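Local structure of sialyltransferase 0160 (Photobacterium damselae, 4R84) at residues Y233-G236 / S237-V241; P321-E324 / F325-S329; P393-L396 / G397-D401; N414-I417 / L418-P422; F433-L436 / M437-M441. The protein probably transfers sialic acid from a CMP-sialic acid donor to galactose-ended acceptors, as a sialyltransferase of the GT-B fold. One frame throughout, in Å; residues are numbered along the deposited sequence. Where two conformers were deposited one is given.

Interaction 1: Y233-G236 / S237-V241; sequences YDDG and SSEYV
D234 meets the Y240 side chain at about a right angle, with its carboxylate 79° from the ring plane. OD2 of D234 accepts the Y240 hydroxyl, OH to OD2 2.6 Å. The donor arrives nearly along the C-O axis. D234 OD2 also takes the backbone N-H of L295. The other oxygen, D234 OD1, lies 3.3 Å from E239 CG, against the aliphatic part of that chain. D235 gives its backbone N-H to E239, N to OE2 3.1 Å, on the syn side and 33° out of the carboxylate plane. E239 can do this because its chain bends at chi2 (92°) and curls back to the turn. D234, D235 and G236 form the D/E-D/E-G motif of bacterial sialyltransferases. The turn joins strand 225-233 to helix 237-246, close to the bound donor analogue. D235 OD1 sits 2.7 Å from E239 OE1, while D235 OD2 is held by N204. Water 1 accepts from S238 N and donates weakly to D235 OD1. G236 N makes a weak bond to E239 OE1 at 3.3 Å. G236 O lies in the plane of the Y240 ring, at its edge, 3.4 Å from CD1.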
# COMPACT_ATOMS: atom_id res chain seq x y z
N TYR A 233 4.98 -0.69 4.04
CA TYR A 233 5.10 0.31 2.97
C TYR A 233 5.73 1.58 3.49
O TYR A 233 5.30 2.12 4.51
CB TYR A 233 3.73 0.64 2.37
CG TYR A 233 2.98 -0.56 1.82
CD1 TYR A 233 2.29 -1.42 2.68
CD2 TYR A 233 2.95 -0.83 0.46
CE1 TYR A 233 1.59 -2.52 2.19
CE2 TYR A 233 2.26 -1.95 -0.05
CZ TYR A 233 1.59 -2.78 0.83
OH TYR A 233 0.91 -3.87 0.35
N ASP A 234 6.73 2.10 2.79
CA ASP A 234 7.22 3.45 3.09
C ASP A 234 6.09 4.45 2.99
O ASP A 234 5.26 4.33 2.11
CB ASP A 234 8.29 3.88 2.09
CG ASP A 234 9.60 3.17 2.27
OD1 ASP A 234 9.88 2.69 3.39
OD2 ASP A 234 10.35 3.10 1.28
N ASP A 235 6.07 5.45 3.86
CA ASP A 235 5.06 6.49 3.67
C ASP A 235 5.59 7.71 2.93
O ASP A 235 4.83 8.55 2.48
CB ASP A 235 4.40 6.90 4.98
CG ASP A 235 5.35 7.46 5.98
OD1 ASP A 235 6.56 7.51 5.71
OD2 ASP A 235 4.86 7.86 7.06
N GLY A 236 6.91 7.82 2.82
CA GLY A 236 7.49 8.92 2.08
C GLY A 236 8.95 9.17 2.38
O GLY A 236 9.72 8.25 2.57
N SER A 237 9.32 10.44 2.42
CA SER A 237 10.72 10.79 2.57
C SER A 237 11.28 10.41 3.94
O SER A 237 12.48 10.20 4.08
CB SER A 237 10.91 12.28 2.30
OG SER A 237 10.10 13.04 3.18
N SER A 238 10.41 10.29 4.94
CA SER A 238 10.87 10.11 6.31
C SER A 238 11.71 8.84 6.50
O SER A 238 12.71 8.88 7.21
CB SER A 238 9.67 10.11 7.27
OG SER A 238 9.62 8.94 8.06
N GLU A 239 11.34 7.74 5.85
CA GLU A 239 12.12 6.50 5.94
C GLU A 239 13.52 6.68 5.37
O GLU A 239 14.46 6.03 5.80
CB GLU A 239 11.43 5.34 5.22
CG GLU A 239 10.31 4.67 6.04
CD GLU A 239 8.93 5.26 5.77
OE1 GLU A 239 8.86 6.31 5.07
OE2 GLU A 239 7.92 4.69 6.25
N TYR A 240 13.66 7.55 4.37
CA TYR A 240 14.94 7.76 3.69
C TYR A 240 15.84 8.68 4.50
O TYR A 240 17.03 8.44 4.61
CB TYR A 240 14.69 8.28 2.26
CG TYR A 240 14.03 7.16 1.51
CD1 TYR A 240 12.66 6.92 1.65
CD2 TYR A 240 14.77 6.25 0.75
CE1 TYR A 240 12.05 5.84 1.05
CE2 TYR A 240 14.16 5.18 0.12
CZ TYR A 240 12.80 4.97 0.28
OH TYR A 240 12.17 3.90 -0.32
N VAL A 241 15.24 9.70 5.11
CA VAL A 241 15.97 10.56 6.03
C VAL A 241 16.49 9.73 7.21
O VAL A 241 17.62 9.91 7.66
CB VAL A 241 15.10 11.72 6.55
CG1 VAL A 241 15.81 12.46 7.67
CG2 VAL A 241 14.79 12.69 5.41
O HOH W 1 7.37 10.62 4.88

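Interaction 2: P321-E324 / F325-S329; sequences PWDE and FAKLS
The carbonyl oxygen of E324 is gripped by the backbone N-H groups three and four residues on, the second weakly. K327 N is the better donor, 3.1 Å from E324 O. It sits above the carbonyl plane, 67° out of it, not on a lone pair. L328 N adds the weak bond to E324 O at 3.3 Å. L328 N also bonds to F325 O, at 3.0 Å. L328 CG packs beside the same E324 carbonyl, 3.6 Å from E324 O. These bonds hold a short, weakly bonded helix of about one turn, 324-327. It follows strand 317-319, at the edge of the larger sheet, and leads to helix 330-340. S329 is the N-cap residue of that next helix. Water 2 helps at the start of the turn. It accepts from F325 N at 3.0 Å and donates weakly to W322 O. On the outer side, D323 and K327 pair four residues apart. K327 CG passes 3.6 Å from D323 O. The lysine then runs extended until it bends at chi4 (-60°). That bend brings NZ to a long salt bridge with D323 OD2, 3.7 Å. Both residues are exposed, so the pair is probably weak. F325 and L328 are buried. The F325 ring meets the F336 ring on helix 330-340. E324 is extended beyond CG and packs on I136 and Q140 of helix 129-144. L328 joins it on I136.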
# COMPACT_ATOMS: atom_id res chain seq x y z
N PRO A 321 5.33 -0.75 -6.48
CA PRO A 321 4.89 -0.62 -7.86
C PRO A 321 4.06 0.64 -8.08
O PRO A 321 3.34 1.05 -7.17
CB PRO A 321 4.05 -1.87 -8.09
CG PRO A 321 3.47 -2.16 -6.74
CD PRO A 321 4.51 -1.74 -5.73
N TRP A 322 4.17 1.26 -9.25
CA TRP A 322 3.40 2.47 -9.52
C TRP A 322 2.31 2.24 -10.55
O TRP A 322 1.52 3.14 -10.83
CB TRP A 322 4.31 3.60 -10.00
CG TRP A 322 5.50 3.82 -9.13
CD1 TRP A 322 6.80 3.88 -9.53
CD2 TRP A 322 5.51 3.99 -7.70
NE1 TRP A 322 7.62 4.09 -8.44
CE2 TRP A 322 6.86 4.15 -7.31
CE3 TRP A 322 4.52 4.01 -6.72
CZ2 TRP A 322 7.23 4.35 -5.99
CZ3 TRP A 322 4.89 4.21 -5.41
CH2 TRP A 322 6.23 4.37 -5.05
N ASP A 323 2.26 1.04 -11.11
CA ASP A 323 1.42 0.82 -12.27
C ASP A 323 0.27 -0.16 -12.05
O ASP A 323 -0.33 -0.64 -13.00
CB ASP A 323 2.28 0.34 -13.44
CG ASP A 323 2.99 -0.96 -13.14
OD1 ASP A 323 3.05 -1.34 -11.94
OD2 ASP A 323 3.49 -1.60 -14.08
N GLU A 324 -0.05 -0.45 -10.80
CA GLU A 324 -1.07 -1.47 -10.55
C GLU A 324 -2.49 -0.98 -10.85
O GLU A 324 -3.37 -1.76 -11.23
CB GLU A 324 -0.97 -1.97 -9.11
CG GLU A 324 0.22 -2.90 -8.91
CD GLU A 324 0.22 -3.56 -7.54
OE1 GLU A 324 -0.51 -3.09 -6.64
OE2 GLU A 324 0.96 -4.55 -7.37
N PHE A 325 -2.72 0.32 -10.67
CA PHE A 325 -4.02 0.92 -10.96
C PHE A 325 -4.46 0.65 -12.39
O PHE A 325 -5.61 0.28 -12.64
CB PHE A 325 -3.98 2.43 -10.69
CG PHE A 325 -5.23 3.16 -11.08
CD1 PHE A 325 -6.31 3.22 -10.22
CD2 PHE A 325 -5.31 3.83 -12.29
CE1 PHE A 325 -7.45 3.93 -10.57
CE2 PHE A 325 -6.46 4.54 -12.64
CZ PHE A 325 -7.52 4.59 -11.79
N ALA A 326 -3.54 0.84 -13.32
CA ALA A 326 -3.82 0.71 -14.74
C ALA A 326 -4.15 -0.73 -15.13
O ALA A 326 -4.80 -0.96 -16.15
CB ALA A 326 -2.65 1.22 -15.56
N LYS A 327 -3.69 -1.68 -14.32
CA LYS A 327 -3.94 -3.10 -14.57
C LYS A 327 -5.27 -3.53 -13.96
O LYS A 327 -5.76 -4.64 -14.22
CB LYS A 327 -2.82 -3.97 -14.00
CG LYS A 327 -1.43 -3.72 -14.54
CD LYS A 327 -0.43 -4.66 -13.88
CE LYS A 327 1.00 -4.26 -14.16
NZ LYS A 327 1.33 -4.24 -15.61
N LEU A 328 -5.86 -2.66 -13.15
CA LEU A 328 -7.19 -2.93 -12.65
C LEU A 328 -8.18 -2.85 -13.80
O LEU A 328 -7.90 -2.21 -14.82
CB LEU A 328 -7.59 -1.94 -11.54
CG LEU A 328 -6.85 -1.98 -10.19
CD1 LEU A 328 -7.31 -0.82 -9.33
CD2 LEU A 328 -7.11 -3.30 -9.47
N SER A 329 -9.32 -3.51 -13.65
CA SER A 329 -10.41 -3.37 -14.60
C SER A 329 -10.97 -1.97 -14.52
O SER A 329 -10.73 -1.26 -13.54
CB SER A 329 -11.50 -4.38 -14.31
OG SER A 329 -12.28 -3.95 -13.20
O HOH W 2 -1.00 2.32 -9.27

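Interaction 3: P393-L396 / G397-D401; sequences PYYL and GKDYD. With CA (calcium ion), chain F.
Y395 on G397 and L396 on Y400 make a local side-chain contact at the protein surface, in the loop between helix 373-388 and strand 401-405. One face of the Y395 ring covers the backbone at G397, and K398 N meets the ring obliquely. G397 N is 3.5 Å above that face, offset toward the rim. With CG anti to the backbone N (chi1 179°), the ring runs alongside G397 and K398. Its hydroxyl reaches D399, whose OD1 lies at the ring edge. Y395 OH donates a weak hydrogen bond to D399 OD1 at 3.2 Å. G397 has a positive phi of 116°, a backbone shape that suits glycine, and the chain kinks there. L396 is buried and meets Y400. Its CD1 is 3.7 Å from Y400 CD1, and its CB is 3.7 Å from Y400 CE1. The two side chains cross at a slant. The loop feeds strand 401-405, an inner strand of the four-stranded parallel sheet in the second Rossmann-like domain. L396 and Y400 both rest on F359 of that sheet, and on its strand 445-447 L396 reaches A447 and Y400 reaches T445. Water 3 bridges L396 and Y400: it donates to L396 O at 2.7 Å and lies 2.6 Å from Y400 OH, in the plane of the tyrosine ring. N463 also donates to L396 O. At the start of the strand, D401 OD2 binds the calcium ion at 2.4 Å. Waters 4 and 5, N358 OD1 and the carbonyl oxygens of Y351, S354 and L356 complete the site.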
# COMPACT_ATOMS: atom_id res chain seq x y z
N PRO A 393 15.50 33.69 -13.45
CA PRO A 393 16.47 32.60 -13.50
C PRO A 393 15.81 31.27 -13.23
O PRO A 393 16.33 30.22 -13.61
CB PRO A 393 17.45 32.96 -12.37
CG PRO A 393 17.31 34.43 -12.19
CD PRO A 393 15.85 34.70 -12.44
N TYR A 394 14.65 31.32 -12.58
CA TYR A 394 13.97 30.10 -12.17
C TYR A 394 12.74 29.82 -13.02
O TYR A 394 11.85 29.07 -12.63
CB TYR A 394 13.60 30.21 -10.69
CG TYR A 394 14.80 30.67 -9.90
CD1 TYR A 394 15.84 29.80 -9.62
CD2 TYR A 394 14.89 31.98 -9.46
CE1 TYR A 394 16.95 30.22 -8.92
CE2 TYR A 394 16.00 32.41 -8.75
CZ TYR A 394 17.02 31.53 -8.48
OH TYR A 394 18.12 31.96 -7.77
N TYR A 395 12.71 30.43 -14.19
CA TYR A 395 11.71 30.14 -15.20
C TYR A 395 11.64 28.63 -15.42
O TYR A 395 12.67 27.96 -15.42
CB TYR A 395 12.07 30.87 -16.49
CG TYR A 395 11.15 30.67 -17.69
CD1 TYR A 395 9.78 30.83 -17.58
CD2 TYR A 395 11.68 30.41 -18.94
CE1 TYR A 395 8.96 30.67 -18.67
CE2 TYR A 395 10.87 30.26 -20.04
CZ TYR A 395 9.51 30.39 -19.91
OH TYR A 395 8.69 30.24 -21.01
N LEU A 396 10.43 28.10 -15.54
CA LEU A 396 10.26 26.65 -15.74
C LEU A 396 10.94 26.17 -17.01
O LEU A 396 11.23 24.98 -17.14
CB LEU A 396 8.77 26.27 -15.76
CG LEU A 396 7.91 26.41 -14.50
CD1 LEU A 396 6.46 26.17 -14.84
CD2 LEU A 396 8.34 25.42 -13.42
N GLY A 397 11.18 27.08 -17.96
CA GLY A 397 11.89 26.74 -19.19
C GLY A 397 11.08 26.88 -20.47
O GLY A 397 11.63 26.99 -21.57
N LYS A 398 9.76 26.84 -20.34
CA LYS A 398 8.86 27.06 -21.47
C LYS A 398 7.48 27.45 -20.95
O LYS A 398 7.28 27.54 -19.75
CB LYS A 398 8.80 25.83 -22.38
CG LYS A 398 8.58 24.53 -21.66
CD LYS A 398 8.61 23.38 -22.65
CE LYS A 398 8.63 22.05 -21.96
NZ LYS A 398 8.65 20.94 -22.95
N ASP A 399 6.55 27.74 -21.86
CA ASP A 399 5.20 28.11 -21.45
C ASP A 399 4.39 26.89 -21.06
O ASP A 399 4.31 25.93 -21.83
CB ASP A 399 4.49 28.88 -22.57
CG ASP A 399 5.20 30.17 -22.92
OD1 ASP A 399 5.68 30.84 -21.98
OD2 ASP A 399 5.28 30.49 -24.13
N TYR A 400 3.79 26.93 -19.87
CA TYR A 400 2.91 25.85 -19.40
C TYR A 400 1.52 26.38 -19.04
O TYR A 400 1.37 27.54 -18.65
CB TYR A 400 3.49 25.19 -18.15
CG TYR A 400 4.75 24.38 -18.33
CD1 TYR A 400 6.00 25.00 -18.27
CD2 TYR A 400 4.70 23.00 -18.50
CE1 TYR A 400 7.17 24.27 -18.41
CE2 TYR A 400 5.87 22.26 -18.65
CZ TYR A 400 7.09 22.90 -18.59
OH TYR A 400 8.26 22.17 -18.72
N ASP A 401 0.52 25.51 -19.15
CA ASP A 401 -0.75 25.76 -18.49
C ASP A 401 -0.59 25.55 -16.98
O ASP A 401 0.03 24.56 -16.56
CB ASP A 401 -1.84 24.83 -19.02
CG ASP A 401 -2.15 25.07 -20.47
OD1 ASP A 401 -2.14 26.25 -20.90
OD2 ASP A 401 -2.45 24.08 -21.18
CA CA F . -2.65 21.71 -21.47
O HOH W 3 10.70 23.05 -19.02
O HOH W 4 -1.87 19.79 -22.53
O HOH W 5 -4.74 22.63 -20.21

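Interaction 4: N414-I417 / L418-P422; sequences NDII and LGSFP
S420 turns its hydroxyl back to the carbonyl oxygen of I416, OG to O 2.7 Å. Its OG is anti to its own carbonyl carbon (chi1 -60°), which turns it toward the helix. The hydroxyl is tilted 31° from the I416 carbonyl plane. This is the C-terminal end of helix 412-419. That helix is the connection in the beta-alpha-beta unit from strand 401-405 to strand 425-427. Inside the helix the bonds are regular. L418 N bonds to N414 O at 2.9 Å, and G419 N to D415 O at 3.0 Å. L418 CB also lies 3.4 Å from N414 O. Then the pattern tightens. S420 N reaches I417 O at 3.1 Å, but from 66° out of the carbonyl plane. I417 packs on F404 of strand 401-405 and on M424; S420 and F421 touch helix 373-388 through V381 and I384. N414 ND2 bonds to H407 O, and H407 NE2 bonds to the bound CMP-sialic acid analogue. After the last turn the F421 ring presents its edge to the helix end. Its CD1 is 3.4 Å from I417 O, which lies in the plane of the ring.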
# COMPACT_ATOMS: atom_id res chain seq x y z
N ASN A 414 -4.83 28.71 0.23
CA ASN A 414 -5.16 28.16 -1.07
C ASN A 414 -6.04 29.09 -1.87
O ASN A 414 -5.83 29.27 -3.08
CB ASN A 414 -5.83 26.79 -0.92
CG ASN A 414 -4.88 25.73 -0.37
OD1 ASN A 414 -3.67 25.95 -0.26
ND2 ASN A 414 -5.43 24.57 -0.02
N ASP A 415 -7.02 29.71 -1.22
CA ASP A 415 -7.90 30.65 -1.91
C ASP A 415 -7.14 31.87 -2.45
O ASP A 415 -7.41 32.33 -3.56
CB ASP A 415 -9.02 31.15 -0.99
CG ASP A 415 -9.85 30.03 -0.42
OD1 ASP A 415 -10.00 28.98 -1.09
OD2 ASP A 415 -10.39 30.21 0.68
N ILE A 416 -6.21 32.40 -1.65
CA ILE A 416 -5.41 33.56 -2.03
C ILE A 416 -4.54 33.24 -3.24
O ILE A 416 -4.50 34.00 -4.21
CB ILE A 416 -4.51 34.04 -0.87
CG1 ILE A 416 -5.38 34.62 0.25
CG2 ILE A 416 -3.50 35.09 -1.34
CD1 ILE A 416 -4.63 34.87 1.54
N ILE A 417 -3.84 32.10 -3.17
CA ILE A 417 -2.98 31.69 -4.27
C ILE A 417 -3.77 31.45 -5.56
O ILE A 417 -3.39 31.95 -6.63
CB ILE A 417 -2.18 30.41 -3.91
CG1 ILE A 417 -1.23 30.69 -2.75
CG2 ILE A 417 -1.41 29.87 -5.13
CD1 ILE A 417 -0.61 29.43 -2.13
N LEU A 418 -4.85 30.68 -5.46
CA LEU A 418 -5.64 30.38 -6.65
C LEU A 418 -6.18 31.67 -7.27
O LEU A 418 -6.18 31.85 -8.49
CB LEU A 418 -6.78 29.41 -6.32
CG LEU A 418 -7.55 28.82 -7.51
CD1 LEU A 418 -6.59 28.02 -8.39
CD2 LEU A 418 -8.71 27.95 -7.01
N GLY A 419 -6.64 32.58 -6.41
CA GLY A 419 -7.24 33.82 -6.86
C GLY A 419 -6.24 34.76 -7.50
O GLY A 419 -6.62 35.74 -8.14
N SER A 420 -4.95 34.48 -7.33
CA SER A 420 -3.91 35.38 -7.85
C SER A 420 -3.54 35.07 -9.30
O SER A 420 -2.81 35.82 -9.94
CB SER A 420 -2.65 35.31 -6.99
OG SER A 420 -2.94 35.69 -5.66
N PHE A 421 -4.08 33.96 -9.80
CA PHE A 421 -3.83 33.51 -11.16
C PHE A 421 -5.14 33.06 -11.78
O PHE A 421 -5.56 31.92 -11.60
CB PHE A 421 -2.79 32.38 -11.17
CG PHE A 421 -1.47 32.77 -10.57
CD1 PHE A 421 -1.25 32.65 -9.21
CD2 PHE A 421 -0.47 33.32 -11.36
CE1 PHE A 421 -0.06 33.05 -8.65
CE2 PHE A 421 0.73 33.71 -10.80
CZ PHE A 421 0.94 33.59 -9.44
N PRO A 422 -5.81 33.99 -12.48
CA PRO A 422 -7.16 33.80 -13.02
C PRO A 422 -7.31 32.55 -13.90
O PRO A 422 -8.39 31.95 -13.90
CB PRO A 422 -7.38 35.07 -13.84
CG PRO A 422 -6.53 36.10 -13.15
CD PRO A 422 -5.30 35.34 -12.74

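Interaction 5: F433-L436 / M437-M441; sequences FEVL and MMTDM. With CSF (cytidine-5'-monophosphate-3-fluoro-N-acetyl-neuraminic acid), chain E.
T439 clamps V435 at the end of helix 434-438, and this is the tight part of the contact. V435 O takes two bonds from opposite faces of its plane: T439 OG1 at 2.9 Å and T439 N at 3.0 Å. With OG1 between the backbone N and carbonyl carbon (chi1 58°), the T439 hydroxyl turns back to V435 O. M441 N then bonds to L436 O at 2.8 Å, five residues back. D440 N makes a weak bond to M437 O, and D440 has a positive phi. Together these make a Schellman motif. The loose side is D440, whose side chain is exposed and turned from the helix. L436 and M441 touch more lightly, CD2 to CB 4.1 Å. At the other helix end the bound donor analogue is gripped. E434 OE1 accepts from O2' of the ribose at 2.7 Å, and E434 OE2 from O3' at 2.5 Å. The bend of E434 at chi2 (84°) aims the carboxylate at both hydroxyls. F433 N donates to the cytosine O2 at 2.9 Å. The short helix is wedged among longer ones: E434 and V435 lean on helix 129-144 through L132, T439 on helix 330-340, and L436 and M441 on helix 344-353.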
# COMPACT_ATOMS: atom_id res chain seq x y z
N PHE A 433 -1.54 14.09 -3.04
CA PHE A 433 -0.82 14.24 -4.30
C PHE A 433 -0.40 12.88 -4.87
O PHE A 433 -0.36 12.68 -6.09
CB PHE A 433 0.42 15.12 -4.12
CG PHE A 433 1.11 15.45 -5.43
CD1 PHE A 433 1.99 14.55 -6.01
CD2 PHE A 433 0.88 16.66 -6.06
CE1 PHE A 433 2.62 14.83 -7.21
CE2 PHE A 433 1.51 16.95 -7.27
CZ PHE A 433 2.38 16.04 -7.84
N GLU A 434 -0.06 11.95 -3.97
CA GLU A 434 0.41 10.62 -4.38
C GLU A 434 -0.62 9.86 -5.23
O GLU A 434 -0.26 8.93 -5.97
CB GLU A 434 0.79 9.82 -3.13
CG GLU A 434 2.02 10.36 -2.36
CD GLU A 434 1.70 11.49 -1.37
OE1 GLU A 434 0.54 11.91 -1.28
OE2 GLU A 434 2.62 11.94 -0.65
N VAL A 435 -1.89 10.25 -5.14
CA VAL A 435 -2.93 9.69 -6.01
C VAL A 435 -2.59 9.93 -7.49
O VAL A 435 -2.80 9.06 -8.33
CB VAL A 435 -4.33 10.27 -5.69
CG1 VAL A 435 -5.33 9.96 -6.80
CG2 VAL A 435 -4.85 9.73 -4.35
N LEU A 436 -2.03 11.09 -7.82
CA LEU A 436 -1.68 11.38 -9.21
C LEU A 436 -0.64 10.41 -9.80
O LEU A 436 -0.79 9.93 -10.92
CB LEU A 436 -1.18 12.83 -9.35
CG LEU A 436 -2.16 13.93 -8.95
CD1 LEU A 436 -1.57 15.32 -9.19
CD2 LEU A 436 -3.49 13.78 -9.68
N MET A 437 0.43 10.14 -9.06
CA MET A 437 1.44 9.23 -9.56
C MET A 437 0.86 7.82 -9.69
O MET A 437 1.18 7.09 -10.63
CB MET A 437 2.66 9.26 -8.64
CG MET A 437 3.65 8.17 -8.85
SD MET A 437 3.19 6.83 -7.77
CE MET A 437 2.95 7.65 -6.20
N MET A 438 0.00 7.43 -8.76
CA MET A 438 -0.62 6.09 -8.74
C MET A 438 -1.54 5.86 -9.93
O MET A 438 -1.69 4.74 -10.42
CB MET A 438 -1.43 5.89 -7.46
CG MET A 438 -0.61 5.76 -6.18
SD MET A 438 0.38 4.26 -6.07
CE MET A 438 -0.88 2.98 -5.99
N THR A 439 -2.20 6.92 -10.38
CA THR A 439 -3.20 6.80 -11.43
C THR A 439 -2.69 7.28 -12.78
O THR A 439 -3.47 7.47 -13.72
CB THR A 439 -4.48 7.59 -11.07
OG1 THR A 439 -4.14 8.98 -10.87
CG2 THR A 439 -5.12 7.04 -9.79
N ASP A 440 -1.37 7.44 -12.86
CA ASP A 440 -0.67 7.86 -14.08
C ASP A 440 -1.18 9.21 -14.55
O ASP A 440 -1.35 9.44 -15.74
CB ASP A 440 -0.82 6.81 -15.18
CG ASP A 440 0.24 6.94 -16.26
OD1 ASP A 440 1.26 7.61 -16.02
OD2 ASP A 440 0.05 6.36 -17.35
N MET A 441 -1.40 10.12 -13.60
CA MET A 441 -1.94 11.44 -13.93
C MET A 441 -0.98 12.57 -13.57
O MET A 441 -1.40 13.72 -13.36
CB MET A 441 -3.29 11.66 -13.24
CG MET A 441 -4.46 10.89 -13.88
SD MET A 441 -4.74 11.44 -15.59
CE MET A 441 -5.34 13.10 -15.28
C5A CSF E . 6.71 18.10 7.62
C4A CSF E . 5.77 16.92 7.82
C2A CSF E . 4.07 18.11 6.37
O6A CSF E . 5.05 19.15 6.22
C6A CSF E . 6.41 18.72 6.26
C3A CSF E . 4.31 17.36 7.69
O4A CSF E . 6.01 16.35 9.11
N5A CSF E . 8.08 17.64 7.66
C7A CSF E . 7.28 19.95 6.06
C8A CSF E . 7.00 20.57 4.70
C9A CSF E . 8.01 21.67 4.40
O9A CSF E . 7.72 22.18 3.10
O8A CSF E . 7.14 19.55 3.71
O7A CSF E . 6.97 20.92 7.07
C1A CSF E . 2.69 18.75 6.39
OBA CSF E . 1.69 18.00 6.41
OAA CSF E . 2.59 20.00 6.40
O1A CSF E . 4.10 17.14 5.32
O2A CSF E . 5.13 16.32 3.21
N1 CSF E . 0.15 17.26 0.15
C2 CSF E . -0.58 17.43 -1.04
N3 CSF E . -0.42 18.55 -1.78
C4 CSF E . 0.45 19.50 -1.37
C5 CSF E . 1.17 19.35 -0.18
C6 CSF E . 0.99 18.20 0.58
C3' CSF E . 1.83 14.78 1.34
C2' CSF E . 0.65 14.85 0.41
C1' CSF E . -0.11 16.05 0.94
O4' CSF E . 0.31 16.25 2.29
C4' CSF E . 1.20 15.20 2.65
PA CSF E . 4.19 17.38 3.72
O5' CSF E . 2.78 16.91 3.15
C5' CSF E . 2.21 15.72 3.66
O3' CSF E . 2.41 13.49 1.36
O2' CSF E . -0.20 13.71 0.59
N4 CSF E . 0.62 20.62 -2.11
O2 CSF E . -1.38 16.53 -1.40
O3A CSF E . 4.37 18.82 3.35
C10 CSF E . 9.01 18.19 8.44
O10 CSF E . 8.76 19.06 9.26
C11 CSF E . 10.41 17.67 8.24
F3A CSF E . 3.97 18.19 8.73

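The five contacts follow one another along the chain, and none nests in or crosses another. Interaction 1 closes the turn from strand 225-233 to helix 237-246. Interaction 2 closes the turn after strand 317-319. Interactions 3 and 4 flank strand 401-405 in the second sheet, before it and after it, with centres about 19 Å apart. Interaction 4 lies on the helix that links this strand to strand 425-427, and interaction 5 follows. Interaction 5 brings the chain back beside the first half of the fold. There it touches interaction 2: W322 CE3 lies 3.3 Å from M437 SD, and F325 CB 3.3 Å from M438 O. Interactions 1 and 5 come within about 5 Å at their nearest atoms without touching.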